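Putative acyl-CoA thioester hydrolase YbhC (Escherichia coli K-12, PDB 3GRH) is a putative thioesterase of the outer membrane, a lipoprotein of the pectinesterase family that neither binds pectin nor has pectinesterase activity. Local coordinates at residues G339-L342 against N347-G350; D280-R285 against T293-V298; A98-R103 against P124-G129; T90-A95 against I110-G115. One frame throughout, in Å; residues are numbered along the deposited sequence.

Interaction 1 (G339-L342 against N347-G350); sequences GRSL and NTNG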
# COMPACT_ATOMS: atom_id res chain seq x y z
N GLY A 339 -13.59 1.16 -2.61
CA GLY A 339 -13.04 1.13 -1.28
C GLY A 339 -14.06 1.10 -0.17
O GLY A 339 -15.26 1.08 -0.40
N ARG A 340 -13.54 1.13 1.05
CA ARG A 340 -14.36 1.20 2.29
C ARG A 340 -13.42 1.61 3.39
O ARG A 340 -12.21 1.44 3.32
CB ARG A 340 -15.04 -0.09 2.67
CG ARG A 340 -14.10 -1.23 2.82
CD ARG A 340 -14.86 -2.50 3.11
NE ARG A 340 -13.99 -3.65 3.31
CZ ARG A 340 -14.42 -4.85 3.68
NH1 ARG A 340 -15.72 -5.11 3.88
NH2 ARG A 340 -13.55 -5.83 3.87
N SER A 341 -13.94 2.27 4.41
CA SER A 341 -13.06 2.69 5.47
C SER A 341 -12.73 1.53 6.40
O SER A 341 -13.58 0.68 6.66
CB SER A 341 -13.75 3.84 6.27
OG SER A 341 -12.95 4.28 7.39
N LEU A 342 -11.48 1.47 6.86
CA LEU A 342 -11.01 0.42 7.76
C LEU A 342 -11.08 1.00 9.17
O LEU A 342 -10.13 1.63 9.63
CB LEU A 342 -9.57 0.00 7.38
CG LEU A 342 -8.83 -1.05 8.18
CD1 LEU A 342 -9.64 -2.31 8.23
CD2 LEU A 342 -7.48 -1.32 7.54
N ASN A 347 -11.25 6.59 16.47
CA ASN A 347 -10.79 7.84 15.91
C ASN A 347 -10.28 7.64 14.51
O ASN A 347 -9.33 8.28 14.14
CB ASN A 347 -9.71 8.48 16.77
CG ASN A 347 -9.48 9.96 16.43
OD1 ASN A 347 -10.43 10.73 16.18
ND2 ASN A 347 -8.20 10.38 16.43
N THR A 348 -10.89 6.76 13.73
CA THR A 348 -10.48 6.53 12.34
C THR A 348 -11.61 6.99 11.41
O THR A 348 -12.78 6.76 11.71
CB THR A 348 -10.23 5.02 12.07
OG1 THR A 348 -9.07 4.63 12.84
CG2 THR A 348 -10.02 4.73 10.61
N ASN A 349 -11.24 7.58 10.28
CA ASN A 349 -12.20 7.93 9.21
C ASN A 349 -11.41 7.92 7.92
O ASN A 349 -10.80 8.90 7.54
CB ASN A 349 -12.83 9.29 9.48
CG ASN A 349 -13.95 9.56 8.56
OD1 ASN A 349 -14.52 8.63 7.97
ND2 ASN A 349 -14.40 10.81 8.56
N GLY A 350 -11.27 6.75 7.28
CA GLY A 350 -10.30 6.65 6.23
C GLY A 350 -10.43 7.65 5.10
O GLY A 350 -11.52 7.91 4.59
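Ser341 and Gly350 share the single hydrogen bond of this contact: the amide N of Gly350 donates to Ser341 OG over 3.0 Å, with an N-H...O angle of 161°, close to straight. OG stands anti to the backbone N of its own residue (chi1 178°), beside the carbonyl carbon, and this places it opposite the loop amide. The same hydroxyl is also hydrogen-bonded to Asp343 OD1, so a buried serine oxygen is gripped from two sequence positions and its rotation is fixed. With the hydroxyl gone, as in an alanine here, the Gly350 amide would probably lose its acceptor and Asp343 OD1 the hydroxyl it meets.

Both segments belong to the right-handed parallel beta-helix of the pectinesterase family. Strand 337-342 lies on one face of the coil, and 347-350 is the loop that leads into strand 351-355 on another face, so the bond spans a corner of the solenoid.

The remaining contact is van der Waals packing. Thr348 turns its methyl, not its hydroxyl, to Leu342: CG2 lies 3.3 Å from Leu342 O, while OG1 bonds to Asp345 OD1. Room is limited beside Gly350 as well, since a CB there would sit about 3.3 Å from Ser341 OG. Asn349 sends its amide to Arg377 and Tyr401, and Arg340, a substrate-binding residue by similarity, pairs through NE with Asp280.

Interaction 2 (D280-R285 against T293-V298); sequences DIVSGR and TEFRVV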
# COMPACT_ATOMS: atom_id res chain seq x y z
N ASP A 280 -9.80 -5.35 0.14
CA ASP A 280 -8.93 -4.39 0.81
C ASP A 280 -7.52 -4.50 0.30
O ASP A 280 -6.58 -4.71 1.09
CB ASP A 280 -9.06 -4.57 2.33
CG ASP A 280 -10.48 -4.38 2.84
OD1 ASP A 280 -11.34 -3.75 2.20
OD2 ASP A 280 -10.77 -4.86 4.01
N ILE A 281 -7.36 -4.27 -1.00
CA ILE A 281 -6.12 -4.49 -1.67
C ILE A 281 -5.04 -3.57 -1.10
O ILE A 281 -3.91 -3.97 -0.97
CB ILE A 281 -6.30 -4.32 -3.14
CG1 ILE A 281 -7.41 -5.23 -3.70
CG2 ILE A 281 -4.98 -4.54 -3.88
CD1 ILE A 281 -7.66 -4.90 -5.15
N VAL A 282 -5.37 -2.32 -0.86
CA VAL A 282 -4.43 -1.32 -0.27
C VAL A 282 -5.07 -0.83 1.03
O VAL A 282 -6.14 -0.32 1.01
CB VAL A 282 -4.21 -0.12 -1.20
CG1 VAL A 282 -3.44 0.93 -0.44
CG2 VAL A 282 -3.52 -0.62 -2.49
N SER A 283 -4.46 -1.15 2.15
CA SER A 283 -5.00 -0.90 3.46
C SER A 283 -4.05 -0.17 4.35
O SER A 283 -2.82 -0.30 4.18
CB SER A 283 -5.24 -2.28 4.12
OG SER A 283 -6.19 -3.12 3.46
N GLY A 284 -4.57 0.58 5.30
CA GLY A 284 -3.79 1.01 6.41
C GLY A 284 -3.70 2.44 6.68
O GLY A 284 -4.49 3.27 6.18
N ARG A 285 -2.70 2.78 7.51
CA ARG A 285 -2.56 4.15 8.05
C ARG A 285 -1.24 4.72 7.58
O ARG A 285 -0.21 4.17 7.86
CB ARG A 285 -2.55 4.07 9.57
CG ARG A 285 -2.58 5.42 10.29
CD ARG A 285 -2.98 5.31 11.72
NE ARG A 285 -4.35 4.95 11.87
CZ ARG A 285 -4.87 4.55 13.03
NH1 ARG A 285 -4.13 4.48 14.15
NH2 ARG A 285 -6.13 4.26 13.08
N THR A 293 -0.07 3.88 -11.38
CA THR A 293 -0.16 2.54 -10.86
C THR A 293 -1.40 1.90 -11.41
O THR A 293 -2.45 2.52 -11.56
CB THR A 293 -0.05 2.56 -9.34
OG1 THR A 293 1.30 2.95 -9.04
CG2 THR A 293 -0.32 1.18 -8.75
N GLU A 294 -1.31 0.62 -11.73
CA GLU A 294 -2.48 -0.16 -12.12
C GLU A 294 -2.94 -1.00 -10.97
O GLU A 294 -2.16 -1.69 -10.30
CB GLU A 294 -2.14 -1.09 -13.28
CG GLU A 294 -3.32 -1.94 -13.72
CD GLU A 294 -3.11 -2.81 -14.96
OE1 GLU A 294 -2.07 -2.75 -15.67
OE2 GLU A 294 -4.03 -3.61 -15.22
N PHE A 295 -4.22 -0.91 -10.68
CA PHE A 295 -4.86 -1.72 -9.67
C PHE A 295 -5.80 -2.71 -10.34
O PHE A 295 -6.63 -2.33 -11.16
CB PHE A 295 -5.65 -0.83 -8.73
CG PHE A 295 -4.84 0.20 -8.03
CD1 PHE A 295 -4.36 -0.04 -6.82
CD2 PHE A 295 -4.66 1.43 -8.58
CE1 PHE A 295 -3.65 0.98 -6.16
CE2 PHE A 295 -3.89 2.39 -7.97
CZ PHE A 295 -3.38 2.12 -6.73
N ARG A 296 -5.60 -4.00 -10.06
CA ARG A 296 -6.42 -5.07 -10.69
C ARG A 296 -7.12 -5.85 -9.61
O ARG A 296 -6.48 -6.39 -8.66
CB ARG A 296 -5.57 -6.01 -11.52
CG ARG A 296 -6.31 -7.23 -12.06
CD ARG A 296 -6.90 -6.95 -13.42
NE ARG A 296 -5.85 -6.54 -14.37
CZ ARG A 296 -6.02 -6.30 -15.67
NH1 ARG A 296 -7.21 -6.45 -16.28
NH2 ARG A 296 -4.97 -5.92 -16.38
N VAL A 297 -8.45 -5.90 -9.74
CA VAL A 297 -9.25 -6.78 -8.91
C VAL A 297 -9.42 -8.12 -9.56
O VAL A 297 -9.86 -8.15 -10.73
CB VAL A 297 -10.64 -6.16 -8.65
CG1 VAL A 297 -11.55 -7.22 -7.93
CG2 VAL A 297 -10.51 -4.96 -7.82
N VAL A 298 -9.11 -9.20 -8.84
CA VAL A 298 -9.25 -10.57 -9.35
C VAL A 298 -10.44 -11.21 -8.69
O VAL A 298 -10.79 -10.86 -7.56
CB VAL A 298 -7.99 -11.41 -9.19
CG1 VAL A 298 -6.85 -10.78 -10.00
CG2 VAL A 298 -7.56 -11.51 -7.72
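Ile281 holds CG1 anti to its carbonyl carbon, beside the backbone N (chi1 -55°), and extends on to CD1 with chi2 at 174°, which carries this methyl across to Val297. Val282 has CG2 in the corresponding position, anti to the carbonyl carbon, and there it meets Phe295. Each pair makes one close apolar contact: Ile281 CD1 to Val297 CG2 at 3.9 Å, and Val282 CG2 to Phe295 CE1 at 4.0 Å. In both pairs the side chains cross at about a right angle. The valine methyl comes to the edge of the Phe295 ring, near its plane, rather than over a face. Ile281 CD1 also rests 4.0 Å from the backbone Arg296 O.

The corner at 280-282 takes the chain from the face of strand 274-277, which strand 294-297 adjoins, to that of 283-284, and these four side chains meet inside the parallel beta-helix. Phe295 extends the packing within the coil: its ring stacks with Phe328 and meets Phe290 and Phe309 edge-to-face, while Thr293 CG2 lies 3.8 Å above one face, toward the rim.

At the same corner, Ser283 OG donates to Asp280 O over 2.9 Å, approaching from above the carbonyl plane by 41°, and also bonds Asn247 ND2. This ties the serine to the backbone of Asp280, the predicted nucleophile. On the outer side of strand 294-297, Arg296 points away from the contact, and its NH2 forms a salt bridge with Glu294 OE2 at 2.8 Å.

Interaction 3 (A98-R103 against P124-G129); sequences AAIIKR and PAAPGG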
# COMPACT_ATOMS: atom_id res chain seq x y z
N ALA A 98 23.35 -8.09 6.22
CA ALA A 98 24.70 -7.65 6.03
C ALA A 98 24.76 -6.14 5.85
O ALA A 98 25.78 -5.53 6.19
CB ALA A 98 25.35 -8.33 4.81
N ALA A 99 23.71 -5.57 5.27
CA ALA A 99 23.64 -4.13 5.12
C ALA A 99 23.43 -3.46 6.47
O ALA A 99 24.07 -2.45 6.81
CB ALA A 99 22.48 -3.75 4.16
N ILE A 100 22.52 -3.99 7.25
CA ILE A 100 22.15 -3.40 8.54
C ILE A 100 23.28 -3.43 9.56
O ILE A 100 23.50 -2.43 10.24
CB ILE A 100 20.92 -4.08 9.13
CG1 ILE A 100 19.72 -3.87 8.26
CG2 ILE A 100 20.64 -3.52 10.58
CD1 ILE A 100 19.25 -2.46 8.14
N ILE A 101 24.02 -4.51 9.60
CA ILE A 101 25.12 -4.64 10.61
C ILE A 101 26.18 -3.57 10.43
O ILE A 101 26.97 -3.34 11.35
CB ILE A 101 25.70 -6.04 10.74
CG1 ILE A 101 26.29 -6.57 9.45
CG2 ILE A 101 24.58 -7.01 11.24
CD1 ILE A 101 27.24 -7.82 9.58
N LYS A 102 26.29 -2.95 9.26
CA LYS A 102 27.30 -1.90 9.06
C LYS A 102 27.06 -0.64 9.89
O LYS A 102 27.97 0.15 10.10
CB LYS A 102 27.36 -1.51 7.60
CG LYS A 102 27.93 -2.55 6.68
CD LYS A 102 28.21 -1.86 5.41
CE LYS A 102 28.46 -2.77 4.23
NZ LYS A 102 28.43 -1.88 3.00
N ARG A 103 25.81 -0.42 10.30
CA ARG A 103 25.40 0.74 11.11
C ARG A 103 25.76 2.04 10.48
O ARG A 103 26.22 2.96 11.14
CB ARG A 103 25.94 0.66 12.53
CG ARG A 103 25.95 -0.71 13.06
CD ARG A 103 24.61 -1.23 13.43
NE ARG A 103 24.74 -2.64 13.82
CZ ARG A 103 23.74 -3.49 14.01
NH1 ARG A 103 22.48 -3.09 13.89
NH2 ARG A 103 23.99 -4.76 14.33
N PRO A 124 14.66 -3.82 8.92
CA PRO A 124 14.44 -3.05 10.15
C PRO A 124 14.70 -1.59 10.02
O PRO A 124 15.25 -1.10 9.04
CB PRO A 124 15.45 -3.73 11.11
CG PRO A 124 16.49 -4.15 10.24
CD PRO A 124 15.86 -4.67 9.04
N ALA A 125 14.17 -0.87 11.00
CA ALA A 125 14.55 0.53 11.16
C ALA A 125 16.08 0.59 11.34
O ALA A 125 16.70 -0.25 12.00
CB ALA A 125 13.81 1.13 12.33
N ALA A 126 16.68 1.58 10.67
CA ALA A 126 18.12 1.73 10.65
C ALA A 126 18.39 3.17 10.33
O ALA A 126 17.57 3.81 9.75
CB ALA A 126 18.68 0.87 9.55
N PRO A 127 19.57 3.64 10.68
CA PRO A 127 19.98 5.00 10.34
C PRO A 127 20.12 5.32 8.87
O PRO A 127 20.04 6.53 8.51
CB PRO A 127 21.36 5.08 10.96
CG PRO A 127 21.81 3.70 11.23
CD PRO A 127 20.56 2.96 11.52
N GLY A 128 20.43 4.32 8.06
CA GLY A 128 20.56 4.49 6.64
C GLY A 128 19.44 3.76 5.87
O GLY A 128 18.84 2.75 6.37
N GLY A 129 19.18 4.29 4.67
CA GLY A 129 18.22 3.69 3.73
C GLY A 129 18.75 2.45 3.02
O GLY A 129 19.91 2.29 2.81
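Ile100 carries most of this contact, and its CB points at the loop 124-129. From CB the chain divides: CG2 is anti to the backbone N, whereas CG1 is anti to the carbonyl carbon (chi1 -64°) and makes the approach. CG1 reaches the ring of Pro124, 3.8 Å from its CG and 4.0 Å from its CD. One bond farther, with chi2 at -65°, CD1 lies 3.7 Å from Ala126 CB and 3.9 Å from Pro124 CG. The terminal methyl is thus shared by the proline ring and the alanine methyl, and Ile100 meets the CG corner of that ring end-on. A glycine in place of Ile100 would probably open a gap in front of Pro124 and Ala126, leaving both without their apolar partner from the helix.

A second, looser touch lies where the helix gives way to a turn. Arg103 N bonds back to Ile100 O over 3.1 Å in a type I beta turn, and Arg103 is the first residue to leave helical angles, with a positive phi of 56°. Its carbonyl carbon C comes 4.3 Å from Pro127 CG, while its CB points away from the loop and Ile101 CA lies 3.6 Å above one face of the Arg103 guanidinium, toward the rim.

The contact lies near one end of the beta-helix. Here helix 92-100 abuts the loop joining strand 115-123 to strand 130-134. Helix 174-181 packs on Pro124 through Tyr175 and Met176, and strand 77-79 meets Ala98 and Ala99 through Phe77.

Interaction 4 (T90-A95 against I110-G115); sequences TTIQAA and IAVMPG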
# COMPACT_ATOMS: atom_id res chain seq x y z
N THR A 90 22.64 -15.69 -0.82
CA THR A 90 21.64 -16.52 -1.54
C THR A 90 20.22 -16.27 -1.07
O THR A 90 19.25 -16.83 -1.63
CB THR A 90 21.98 -17.99 -1.44
OG1 THR A 90 22.15 -18.31 -0.07
CG2 THR A 90 23.30 -18.28 -2.23
N THR A 91 20.08 -15.52 -0.00
CA THR A 91 18.75 -15.11 0.45
C THR A 91 18.75 -13.62 0.64
O THR A 91 19.78 -13.01 0.89
CB THR A 91 18.27 -15.73 1.78
OG1 THR A 91 18.99 -15.19 2.91
CG2 THR A 91 18.35 -17.19 1.75
N ILE A 92 17.57 -13.05 0.53
CA ILE A 92 17.48 -11.60 0.57
C ILE A 92 17.63 -11.11 1.99
O ILE A 92 18.36 -10.12 2.26
CB ILE A 92 16.17 -11.09 -0.02
CG1 ILE A 92 16.07 -11.57 -1.51
CG2 ILE A 92 16.08 -9.62 0.17
CD1 ILE A 92 14.81 -11.28 -2.15
N GLN A 93 17.10 -11.88 2.94
CA GLN A 93 17.28 -11.53 4.34
C GLN A 93 18.72 -11.48 4.74
O GLN A 93 19.11 -10.58 5.48
CB GLN A 93 16.53 -12.46 5.29
CG GLN A 93 16.52 -12.02 6.72
CD GLN A 93 15.67 -10.82 6.92
OE1 GLN A 93 14.48 -10.94 6.76
NE2 GLN A 93 16.24 -9.73 7.36
N ALA A 94 19.56 -12.39 4.24
CA ALA A 94 20.97 -12.37 4.58
C ALA A 94 21.68 -11.13 4.09
O ALA A 94 22.61 -10.61 4.77
CB ALA A 94 21.61 -13.64 4.03
N ALA A 95 21.32 -10.66 2.89
CA ALA A 95 21.91 -9.45 2.36
C ALA A 95 21.42 -8.25 3.13
O ALA A 95 22.16 -7.34 3.34
CB ALA A 95 21.54 -9.27 0.85
N ILE A 110 21.16 -3.25 -2.75
CA ILE A 110 21.15 -4.69 -2.83
C ILE A 110 20.50 -5.06 -4.14
O ILE A 110 19.34 -4.79 -4.37
CB ILE A 110 20.37 -5.33 -1.67
CG1 ILE A 110 20.99 -4.95 -0.36
CG2 ILE A 110 20.36 -6.89 -1.85
CD1 ILE A 110 20.11 -5.25 0.90
N ALA A 111 21.29 -5.63 -5.03
CA ALA A 111 20.77 -6.11 -6.34
C ALA A 111 20.30 -7.52 -6.18
O ALA A 111 20.97 -8.29 -5.48
CB ALA A 111 21.87 -6.03 -7.43
N VAL A 112 19.19 -7.87 -6.80
CA VAL A 112 18.66 -9.23 -6.74
C VAL A 112 18.55 -9.78 -8.19
O VAL A 112 17.92 -9.20 -9.05
CB VAL A 112 17.29 -9.30 -6.05
CG1 VAL A 112 16.94 -10.78 -5.93
CG2 VAL A 112 17.28 -8.65 -4.66
N MET A 113 19.26 -10.89 -8.44
CA MET A 113 19.30 -11.52 -9.73
C MET A 113 17.99 -12.24 -10.00
O MET A 113 17.30 -12.66 -9.09
CB MET A 113 20.44 -12.53 -9.81
CG MET A 113 21.76 -11.86 -9.80
SD MET A 113 23.10 -12.97 -10.05
CE MET A 113 22.80 -13.59 -11.72
N PRO A 114 17.64 -12.39 -11.27
CA PRO A 114 16.44 -13.13 -11.61
C PRO A 114 16.37 -14.49 -10.90
O PRO A 114 17.37 -15.21 -10.81
CB PRO A 114 16.56 -13.28 -13.13
CG PRO A 114 17.29 -12.06 -13.53
CD PRO A 114 18.30 -11.81 -12.46
N GLY A 115 15.21 -14.79 -10.36
CA GLY A 115 14.96 -16.04 -9.64
C GLY A 115 13.75 -15.93 -8.76
O GLY A 115 13.09 -14.91 -8.75
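Ala95 and Ile110 make the closer of two apolar contacts, with Ala95 CB 3.8 Å from Ile110 CG2. That methyl is anti to the backbone N of its own residue, while the other branch, with CG1 beside that N (chi1 -60°), carries CD1 to 3.8 Å from Ala95 O, so the isoleucine touches both the alanine methyl and its carbonyl. Ile92 meets Val112 one helical turn earlier, but more loosely: Ile92 CD1 is 4.4 Å from Val112 CG1. The two pairs, Ala95 with Ile110 and Ile92 with Val112, run in opposite sequence order.

Helix 92-100 links strands 77-79 and 108-112 in a beta-alpha-beta crossover and covers the end of the parallel beta-helix. Val79 packs against Ile92, Ala95 and Ile110, and Leu132 of the neighbouring strand 130-134 touches Ile110 and Val112, so the contact is buried among apolar side chains of successive coils.

The polar interactions lie at the start of the helix. Thr91 is its N-cap, and Thr91 OG1 accepts from Ala94 N at 3.2 Å with an N-H...O angle of 154°. Gln93, facing another way, bonds through OE1 to Tyr167 OH and Tyr122 N.

Interactions 1 and 2 adjoin at the predicted active site, their centres about 14 Å apart. Arg340 NE of the first lies 2.9 Å from Asp280 OD1 of the second, a salt bridge joining the probable nucleophile to the residue that binds substrate by similarity. Leu342 CD2 also packs 4.1 Å from Gly284 N. Interactions 3 and 4 lie toward the other end of the beta-helix, with centres about 16 Å apart; both use helix 92-100, and their segments alternate along the chain. Between nearest atoms they stay about 15 and 20 Å from interaction 2, which holds Asp280, and about 22 and 24 Å from interaction 1, so neither touches the site.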